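Local coordinates for protein carboxylic ester hydrolase (Aspergillus niger, PDB 7K4O) that probably hydrolyses ester bonds of tannins as a secreted fungal serine esterase of the tannase family, probably releasing gallic acid, at residues A[46-51]-A[466-471]; A[264-269]-A[415-420]. All coordinates share one frame; numbering follows the deposited sequence.

Interaction 1 of 2, residues A[46-51]-A[466-471]; sequences SSEFYP and CATNDA. With MAN (alpha-D-mannopyranose), chain B; NAG (2-acetamido-2-deoxy-beta-D-glucopyranose), chain G.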
ATOM      1  N   SER A  46      -5.768 -15.493 -10.816  1.00 28.50           N
ATOM      2  CA  SER A  46      -4.654 -14.729 -11.388  1.00 28.44           C
ATOM      3  C   SER A  46      -4.677 -13.341 -10.753  1.00 27.39           C
ATOM      4  O   SER A  46      -5.743 -12.875 -10.364  1.00 27.83           O
ATOM      5  CB  SER A  46      -4.764 -14.637 -12.898  1.00 32.21           C
ATOM      6  OG  SER A  46      -5.952 -13.955 -13.232  1.00 34.69           O
ATOM      7  N   SER A  47      -3.514 -12.716 -10.733  1.00 27.45           N
ATOM      8  CA  SER A  47      -3.305 -11.414 -10.061  1.00 26.76           C
ATOM      9  C   SER A  47      -1.952 -10.925 -10.471  1.00 24.91           C
ATOM     10  O   SER A  47      -1.116 -11.736 -10.843  1.00 27.04           O
ATOM     11  CB  SER A  47      -3.394 -11.579  -8.518  1.00 26.32           C
ATOM     12  OG  SER A  47      -3.041 -10.384  -7.866  1.00 29.42           O
ATOM     13  N   GLU A  48      -1.670  -9.644 -10.324  1.00 23.87           N
ATOM     14  CA  GLU A  48      -0.283  -9.174 -10.439  1.00 23.74           C
ATOM     15  C   GLU A  48       0.538  -9.555  -9.193  1.00 23.46           C
ATOM     16  O   GLU A  48       1.748  -9.380  -9.239  1.00 25.67           O
ATOM     17  CB  GLU A  48      -0.270  -7.674 -10.684  1.00 26.49           C
ATOM     18  CG  GLU A  48      -1.035  -7.322 -11.975  1.00 30.39           C
ATOM     19  CD  GLU A  48      -0.676  -5.979 -12.593  1.00 38.54           C
ATOM     20  OE1 GLU A  48      -0.459  -5.017 -11.829  1.00 32.25           O
ATOM     21  OE2 GLU A  48      -0.527  -5.918 -13.832  1.00 37.16           O
ATOM     22  N   PHE A  49      -0.128 -10.009  -8.123  1.00 25.03           N
ATOM     23  CA  PHE A  49       0.560 -10.285  -6.824  1.00 26.71           C
ATOM     24  C   PHE A  49       0.914 -11.767  -6.626  1.00 23.93           C
ATOM     25  O   PHE A  49       1.582 -12.059  -5.623  1.00 24.88           O
ATOM     26  CB  PHE A  49      -0.305  -9.822  -5.660  1.00 25.76           C
ATOM     27  CG  PHE A  49      -0.510  -8.325  -5.693  1.00 27.19           C
ATOM     28  CD1 PHE A  49       0.555  -7.492  -5.444  1.00 30.51           C
ATOM     29  CD2 PHE A  49      -1.764  -7.787  -5.917  1.00 29.83           C
ATOM     30  CE1 PHE A  49       0.382  -6.107  -5.451  1.00 32.06           C
ATOM     31  CE2 PHE A  49      -1.933  -6.408  -5.949  1.00 30.17           C
ATOM     32  CZ  PHE A  49      -0.854  -5.589  -5.736  1.00 30.14           C
ATOM     33  N   TYR A  50       0.402 -12.660  -7.461  1.00 22.87           N
ATOM     34  CA  TYR A  50       0.720 -14.100  -7.364  1.00 23.35           C
ATOM     35  C   TYR A  50       0.671 -14.734  -8.748  1.00 24.84           C
ATOM     36  O   TYR A  50      -0.041 -14.287  -9.630  1.00 24.28           O
ATOM     37  CB  TYR A  50      -0.186 -14.799  -6.344  1.00 23.07           C
ATOM     38  CG  TYR A  50      -1.656 -14.526  -6.429  1.00 22.80           C
ATOM     39  CD1 TYR A  50      -2.477 -15.113  -7.378  1.00 22.77           C
ATOM     40  CD2 TYR A  50      -2.252 -13.622  -5.550  1.00 22.03           C
ATOM     41  CE1 TYR A  50      -3.827 -14.828  -7.435  1.00 23.07           C
ATOM     42  CE2 TYR A  50      -3.610 -13.393  -5.565  1.00 21.94           C
ATOM     43  CZ  TYR A  50      -4.420 -13.971  -6.526  1.00 23.74           C
ATOM     44  OH  TYR A  50      -5.771 -13.711  -6.598  1.00 24.13           O
ATOM     45  N   PRO A  51       1.436 -15.813  -8.936  1.00 25.47           N
ATOM     46  CA  PRO A  51       1.374 -16.555 -10.199  1.00 27.65           C
ATOM     47  C   PRO A  51      -0.004 -17.163 -10.418  1.00 26.76           C
ATOM     48  O   PRO A  51      -0.783 -17.458  -9.467  1.00 26.55           O
ATOM     49  CB  PRO A  51       2.423 -17.656 -10.028  1.00 29.70           C
ATOM     50  CG  PRO A  51       3.293 -17.210  -8.892  1.00 30.14           C
ATOM     51  CD  PRO A  51       2.430 -16.331  -7.994  1.00 25.15           C
ATOM     52  N   CYS A 466       0.473   0.069  -6.785  1.00 28.91           N
ATOM     53  CA  CYS A 466       0.245  -1.359  -6.493  1.00 31.79           C
ATOM     54  C   CYS A 466      -0.133  -2.109  -7.769  1.00 27.83           C
ATOM     55  O   CYS A 466      -0.995  -2.987  -7.701  1.00 28.13           O
ATOM     56  CB  CYS A 466      -0.884  -1.501  -5.489  1.00 35.33           C
ATOM     57  SG  CYS A 466      -0.397  -0.826  -3.883  0.78 39.69           S
ATOM     58  N   ALA A 467       0.430  -1.714  -8.899  1.00 28.19           N
ATOM     59  CA  ALA A 467       0.050  -2.318 -10.202  1.00 27.99           C
ATOM     60  C   ALA A 467       1.062  -1.885 -11.226  1.00 26.55           C
ATOM     61  O   ALA A 467       1.787  -0.884 -11.018  1.00 29.17           O
ATOM     62  CB  ALA A 467      -1.332  -1.935 -10.649  1.00 29.15           C
ATOM     63  N   THR A 468       1.044  -2.598 -12.340  1.00 28.35           N
ATOM     64  CA  THR A 468       1.830  -2.201 -13.536  1.00 29.59           C
ATOM     65  C   THR A 468       1.250  -0.895 -14.083  1.00 30.17           C
ATOM     66  O   THR A 468       0.082  -0.517 -13.768  1.00 30.28           O
ATOM     67  CB  THR A 468       1.840  -3.323 -14.579  1.00 30.20           C
ATOM     68  OG1 THR A 468       0.489  -3.680 -14.841  1.00 30.91           O
ATOM     69  CG2 THR A 468       2.590  -4.530 -14.077  1.00 34.03           C
ATOM     70  N   ASN A 469       2.046  -0.294 -14.950  1.00 31.56           N
ATOM     71  CA  ASN A 469       1.769   1.039 -15.532  1.00 31.30           C
ATOM     72  C   ASN A 469       1.674   0.867 -17.065  1.00 31.56           C
ATOM     73  O   ASN A 469       2.689   0.533 -17.647  1.00 31.41           O
ATOM     74  CB  ASN A 469       2.885   1.972 -15.119  1.00 28.60           C
ATOM     75  CG  ASN A 469       2.661   3.409 -15.559  1.00 28.28           C
ATOM     76  OD1 ASN A 469       1.735   3.689 -16.352  1.00 31.58           O
ATOM     77  ND2 ASN A 469       3.567   4.254 -15.101  1.00 29.46           N
ATOM     78  N   ASP A 470       0.525   1.178 -17.642  1.00 34.24           N
ATOM     79  CA  ASP A 470       0.285   1.034 -19.106  1.00 36.87           C
ATOM     80  C   ASP A 470       1.181   1.994 -19.880  1.00 37.94           C
ATOM     81  O   ASP A 470       1.384   1.716 -21.060  1.00 40.94           O
ATOM     82  CB  ASP A 470      -1.177   1.289 -19.445  1.00 42.01           C
ATOM     83  CG  ASP A 470      -2.070   0.151 -18.991  1.00 49.79           C
ATOM     84  OD1 ASP A 470      -1.513  -0.941 -18.595  1.00 54.25           O
ATOM     85  OD2 ASP A 470      -3.297   0.376 -18.991  1.00 53.52           O
ATOM     86  N   ALA A 471       1.671   3.066 -19.259  1.00 35.90           N
ATOM     87  CA  ALA A 471       2.625   4.005 -19.879  1.00 37.84           C
ATOM     88  C   ALA A 471       4.021   3.387 -19.962  1.00 41.52           C
ATOM     89  O   ALA A 471       4.793   3.819 -20.843  1.00 36.06           O
ATOM     90  CB  ALA A 471       2.627   5.322 -19.139  1.00 41.24           C
TER
HETATM   91  C1  MAN B   6       3.824 -18.425 -15.861  1.00 45.91           C
HETATM   92  C2  MAN B   6       2.910 -18.055 -14.655  0.89 42.74           C
HETATM   93  C3  MAN B   6       2.647 -16.555 -14.742  0.57 39.21           C
HETATM   94  C4  MAN B   6       3.931 -15.735 -14.636  0.85 37.91           C
HETATM   95  C5  MAN B   6       4.938 -16.251 -15.682  1.00 40.84           C
HETATM   96  C6  MAN B   6       6.348 -15.794 -15.478  1.00 37.79           C
HETATM   97  O2  MAN B   6       3.572 -18.344 -13.417  0.92 36.25           O
HETATM   98  O3  MAN B   6       1.692 -16.324 -13.713  0.91 35.57           O
HETATM   99  O4  MAN B   6       3.638 -14.360 -14.897  0.85 31.84           O
HETATM  100  O5  MAN B   6       5.043 -17.693 -15.697  0.96 44.15           O
HETATM  101  O6  MAN B   6       7.233 -16.216 -16.643  0.91 36.98           O
HETATM  102  C1  NAG G   2      -1.234   6.014 -26.174  1.00 85.81           C
HETATM  103  C2  NAG G   2      -2.260   4.958 -25.825  0.69 84.43           C
HETATM  104  C3  NAG G   2      -2.775   4.165 -27.010  0.65 89.22           C
HETATM  105  C4  NAG G   2      -3.168   5.101 -28.149  0.60 91.80           C
HETATM  106  C5  NAG G   2      -1.983   6.015 -28.501  0.60 97.09           C
HETATM  107  C6  NAG G   2      -2.347   7.052 -29.551  1.00 94.06           C
HETATM  108  C7  NAG G   2      -2.073   4.018 -23.596  0.94 75.78           C
HETATM  109  C8  NAG G   2      -1.309   3.080 -22.731  0.85 79.37           C
HETATM  110  N2  NAG G   2      -1.646   4.087 -24.847  0.92 77.02           N
HETATM  111  O3  NAG G   2      -3.904   3.437 -26.511  0.91 87.41           O
HETATM  112  O4  NAG G   2      -3.593   4.326 -29.280  0.90 91.67           O
HETATM  113  O5  NAG G   2      -1.533   6.756 -27.356  0.70 94.68           O
HETATM  114  O6  NAG G   2      -3.176   8.032 -28.921  0.90 95.97           O
HETATM  115  O7  NAG G   2      -3.003   4.656 -23.146  0.95 83.60           O
HETATM  116  O   HOH W   1      -2.232  -4.923  -9.455  1.00 37.34           O
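E48 swings its CG beside the backbone N (chi1 -59°) and then runs out extended, which carries its carboxylate to T468; there OG1 stands between the backbone N and the carbonyl carbon (chi1 53°), a torsion that keeps it close to the residue's own N, so that both can face the one carboxylate. Both oxygens of the acid are used. OE1 accepts the backbone N of T468 at 2.9 Å in a fairly straight bond (161°), while OE2 takes the hydroxyl OG1 of T468 at 2.7 Å, each through the syn lone pair. This two-point grip fixes the rotation of the carboxylate about its last bond. Beside this pair of bonds, E48 OE1 also lies 3.4 Å from CB of A467, and a water donates both to E48 OE1 and to C466 O, bridging the side chain to the backbone of 466-471. F49, next in the chain, meets the start of that loop: its CZ comes 3.3 Å from C466 O, obliquely to the ring, and 4.1 Å from CB of C466. The turn that presents the two side chains is an ST turn, in which S47 OG accepts from F49 N at 2.9 Å; it lies between strands 28-47 and 50-66, the edge hairpin of the central sheet. The partner is the loop after strand 455-460, tied by the C466-C185 disulfide beside S186 and following H465, probably the nucleophile and histidine of a Ser-His-Asp triad. F477 packs on both E48 and T468, and Q504 adds a weak bond to T468 OG1. With a main-chain amide, a hydroxyl and a water all donating to one carboxylate, E48 is probably held as the anion, joining the hairpin turn to the loop that carries the putative catalytic histidine.

Interaction 2 of 2, residues A[264-269]-A[415-420]; sequences ARTDLC and HGDADF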
ATOM      1  N   ALA A 264      13.875   3.563 -14.228  1.00 30.26           N
ATOM      2  CA  ALA A 264      14.264   2.844 -13.003  1.00 30.13           C
ATOM      3  C   ALA A 264      14.974   3.798 -12.068  1.00 31.84           C
ATOM      4  O   ALA A 264      15.234   3.403 -10.936  1.00 30.10           O
ATOM      5  CB  ALA A 264      15.163   1.678 -13.334  1.00 31.73           C
ATOM      6  N   ARG A 265      15.400   4.980 -12.543  1.00 29.11           N
ATOM      7  CA  ARG A 265      16.134   5.932 -11.682  1.00 27.59           C
ATOM      8  C   ARG A 265      15.368   7.256 -11.686  1.00 33.94           C
ATOM      9  O   ARG A 265      15.846   8.261 -12.294  1.00 31.38           O
ATOM     10  CB  ARG A 265      17.601   6.035 -12.110  1.00 29.10           C
ATOM     11  CG  ARG A 265      18.354   4.726 -11.902  1.00 28.31           C
ATOM     12  CD  ARG A 265      18.632   4.408 -10.441  1.00 27.97           C
ATOM     13  NE  ARG A 265      19.542   5.335  -9.832  1.00 28.13           N
ATOM     14  CZ  ARG A 265      20.857   5.297  -9.903  1.00 30.80           C
ATOM     15  NH1 ARG A 265      21.471   4.297 -10.521  1.00 30.89           N
ATOM     16  NH2 ARG A 265      21.573   6.236  -9.325  1.00 33.50           N
ATOM     17  N   THR A 266      14.269   7.297 -10.926  1.00 31.21           N
ATOM     18  CA  THR A 266      13.505   8.549 -10.728  1.00 30.25           C
ATOM     19  C   THR A 266      14.302   9.505  -9.851  1.00 27.09           C
ATOM     20  O   THR A 266      13.990  10.727  -9.899  1.00 31.93           O
ATOM     21  CB  THR A 266      12.104   8.296 -10.164  1.00 27.80           C
ATOM     22  OG1 THR A 266      12.298   7.720  -8.879  1.00 29.01           O
ATOM     23  CG2 THR A 266      11.261   7.480 -11.100  1.00 27.91           C
ATOM     24  N   ASP A 267      15.294   9.037  -9.115  1.00 27.38           N
ATOM     25  CA  ASP A 267      16.216   9.871  -8.329  1.00 29.77           C
ATOM     26  C   ASP A 267      17.077  10.687  -9.323  1.00 32.63           C
ATOM     27  O   ASP A 267      17.166  11.929  -9.190  1.00 31.96           O
ATOM     28  CB  ASP A 267      17.052   9.040  -7.364  1.00 30.42           C
ATOM     29  CG  ASP A 267      17.490   7.662  -7.832  1.00 33.99           C
ATOM     30  OD1 ASP A 267      17.637   7.449  -9.085  1.00 32.55           O
ATOM     31  OD2 ASP A 267      17.621   6.772  -6.954  1.00 30.73           O
ATOM     32  N   LEU A 268      17.747  10.020 -10.266  1.00 32.59           N
ATOM     33  CA  LEU A 268      18.563  10.765 -11.283  1.00 33.08           C
ATOM     34  C   LEU A 268      17.626  11.696 -12.052  1.00 32.03           C
ATOM     35  O   LEU A 268      18.066  12.816 -12.354  1.00 37.52           O
ATOM     36  CB  LEU A 268      19.288   9.797 -12.221  1.00 32.49           C
ATOM     37  CG  LEU A 268      20.319   8.926 -11.541  1.00 33.01           C
ATOM     38  CD1 LEU A 268      20.875   7.897 -12.517  1.00 34.59           C
ATOM     39  CD2 LEU A 268      21.435   9.749 -10.908  1.00 35.95           C
ATOM     40  N   CYS A 269      16.394  11.287 -12.316  1.00 32.19           N
ATOM     41  CA  CYS A 269      15.424  12.120 -13.042  1.00 34.32           C
ATOM     42  C   CYS A 269      15.186  13.413 -12.252  1.00 36.55           C
ATOM     43  O   CYS A 269      15.292  14.546 -12.801  1.00 35.62           O
ATOM     44  CB  CYS A 269      14.157  11.337 -13.263  1.00 34.80           C
ATOM     45  SG  CYS A 269      13.036  12.060 -14.458  0.99 40.24           S
ATOM     46  N   HIS A 415       7.446  -0.626  -3.464  1.00 23.39           N
ATOM     47  CA  HIS A 415       6.724   0.596  -3.853  1.00 23.10           C
ATOM     48  C   HIS A 415       7.015   0.932  -5.325  1.00 23.29           C
ATOM     49  O   HIS A 415       8.204   0.976  -5.685  1.00 23.64           O
ATOM     50  CB  HIS A 415       7.116   1.725  -2.893  1.00 23.90           C
ATOM     51  CG  HIS A 415       6.128   2.826  -2.826  1.00 22.76           C
ATOM     52  ND1 HIS A 415       5.784   3.413  -1.609  1.00 24.07           N
ATOM     53  CD2 HIS A 415       5.420   3.487  -3.791  1.00 25.31           C
ATOM     54  CE1 HIS A 415       4.894   4.363  -1.838  1.00 24.08           C
ATOM     55  NE2 HIS A 415       4.633   4.435  -3.159  1.00 23.38           N
ATOM     56  N   GLY A 416       6.003   1.207  -6.118  1.00 24.75           N
ATOM     57  CA  GLY A 416       6.219   1.619  -7.514  1.00 26.44           C
ATOM     58  C   GLY A 416       6.926   2.954  -7.631  1.00 26.67           C
ATOM     59  O   GLY A 416       6.569   3.901  -6.926  1.00 25.25           O
ATOM     60  N   ASP A 417       7.887   3.073  -8.549  1.00 26.77           N
ATOM     61  CA  ASP A 417       8.643   4.328  -8.789  1.00 29.05           C
ATOM     62  C   ASP A 417       7.710   5.392  -9.375  1.00 26.53           C
ATOM     63  O   ASP A 417       8.049   6.576  -9.185  1.00 29.84           O
ATOM     64  CB  ASP A 417       9.824   4.081  -9.759  1.00 30.85           C
ATOM     65  CG  ASP A 417      11.103   3.818  -9.003  1.00 34.26           C
ATOM     66  OD1 ASP A 417      11.630   4.784  -8.450  1.00 37.77           O
ATOM     67  OD2 ASP A 417      11.575   2.646  -9.003  1.00 36.58           O
ATOM     68  N   ALA A 418       6.635   5.008 -10.044  1.00 27.68           N
ATOM     69  CA  ALA A 418       5.730   5.972 -10.719  1.00 28.57           C
ATOM     70  C   ALA A 418       4.361   5.974 -10.020  1.00 27.92           C
ATOM     71  O   ALA A 418       3.292   6.173 -10.658  1.00 25.98           O
ATOM     72  CB  ALA A 418       5.647   5.682 -12.207  1.00 31.14           C
ATOM     73  N   ASP A 419       4.362   5.727  -8.690  1.00 26.38           N
ATOM     74  CA  ASP A 419       3.103   5.690  -7.922  1.00 24.55           C
ATOM     75  C   ASP A 419       2.555   7.128  -7.869  1.00 22.11           C
ATOM     76  O   ASP A 419       3.263   8.012  -7.390  1.00 25.60           O
ATOM     77  CB  ASP A 419       3.371   5.124  -6.515  1.00 25.40           C
ATOM     78  CG  ASP A 419       2.118   4.754  -5.780  1.00 26.85           C
ATOM     79  OD1 ASP A 419       1.058   5.424  -5.990  1.00 27.35           O
ATOM     80  OD2 ASP A 419       2.172   3.731  -5.057  1.00 26.58           O
ATOM     81  N   PHE A 420       1.335   7.281  -8.288  1.00 23.36           N
ATOM     82  CA  PHE A 420       0.618   8.562  -8.391  1.00 25.81           C
ATOM     83  C   PHE A 420      -0.336   8.752  -7.221  1.00 27.66           C
ATOM     84  O   PHE A 420      -1.045   9.773  -7.192  1.00 26.30           O
ATOM     85  CB  PHE A 420      -0.207   8.607  -9.681  1.00 27.76           C
ATOM     86  CG  PHE A 420      -1.147   7.458  -9.872  1.00 26.50           C
ATOM     87  CD1 PHE A 420      -2.380   7.429  -9.267  1.00 27.03           C
ATOM     88  CD2 PHE A 420      -0.739   6.335 -10.595  1.00 28.41           C
ATOM     89  CE1 PHE A 420      -3.247   6.362  -9.451  1.00 33.83           C
ATOM     90  CE2 PHE A 420      -1.594   5.255 -10.753  1.00 31.12           C
ATOM     91  CZ  PHE A 420      -2.845   5.260 -10.175  1.00 31.56           C
TER
HETATM   92  O   HOH W   2      13.859   1.520  -9.581  1.00 32.09           O
HETATM   93  O   HOH W   3      14.302   5.072  -8.858  1.00 34.46           O
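T266 lays its hydroxyl and methyl against the carboxylate end of D417, the two side chains crossing at a slant. OG1 donates to D417 OD1 at 3.0 Å, reaching that oxygen on its anti side, 25° out of the carboxylate plane. The threonine's first torsion (63°) sets CG2 beside the backbone N, where it lies 3.9 Å from CB of D417 and adds the apolar part of the overlap. Two waters fill in the rest. One donates to A264 O and to D417 OD2, at 2.6 Å from the latter; the other donates to A264 O and D417 OD1 and accepts from T266 N. Thus the first turn of helix 266-272, with R265 at its N-cap, meets D417 through one direct bond and two waters in a buried contact. D417 opens the loop after strand 410-416, within a type I turn from G416 to D419, at the C-terminal end of a parallel strand of the alpha/beta-hydrolase sheet; D419, two residues on, is probably the acid of the Ser-His-Asp triad. T459 OG1, from the neighbouring strand 455-460, is hydrogen-bonded to D417 OD2, and Q326 NE2 donates to T266 OG1. A264 N is hydrogen-bonded to D256 OD2, D256 being a calcium ligand. Within 264-269, R265 NE forms a salt bridge with D267 OD1 at 2.9 Å, and L268 CD1 sits over the centre of the guanidinium face.

In the fold
Interaction 1 is a surface contact among partly exposed residues, whereas interaction 2 is buried; their centres lie about 17 Å apart. Both reach the same central sheet, interaction 1 at the hairpin of strands 28-47 and 50-66 and interaction 2 at the end of strand 410-416. They touch where N469 ND2 packs 3.8 Å from CB of A418, so the loops following strands 455-460 and 410-416, which carry the probable triad histidine and acid, lie side by side. Each turns on one carboxylate: E48 is gripped at both oxygens across the contact, with one water beside it; D417 takes one direct bond across its contact, two waters and T459 from the adjacent strand.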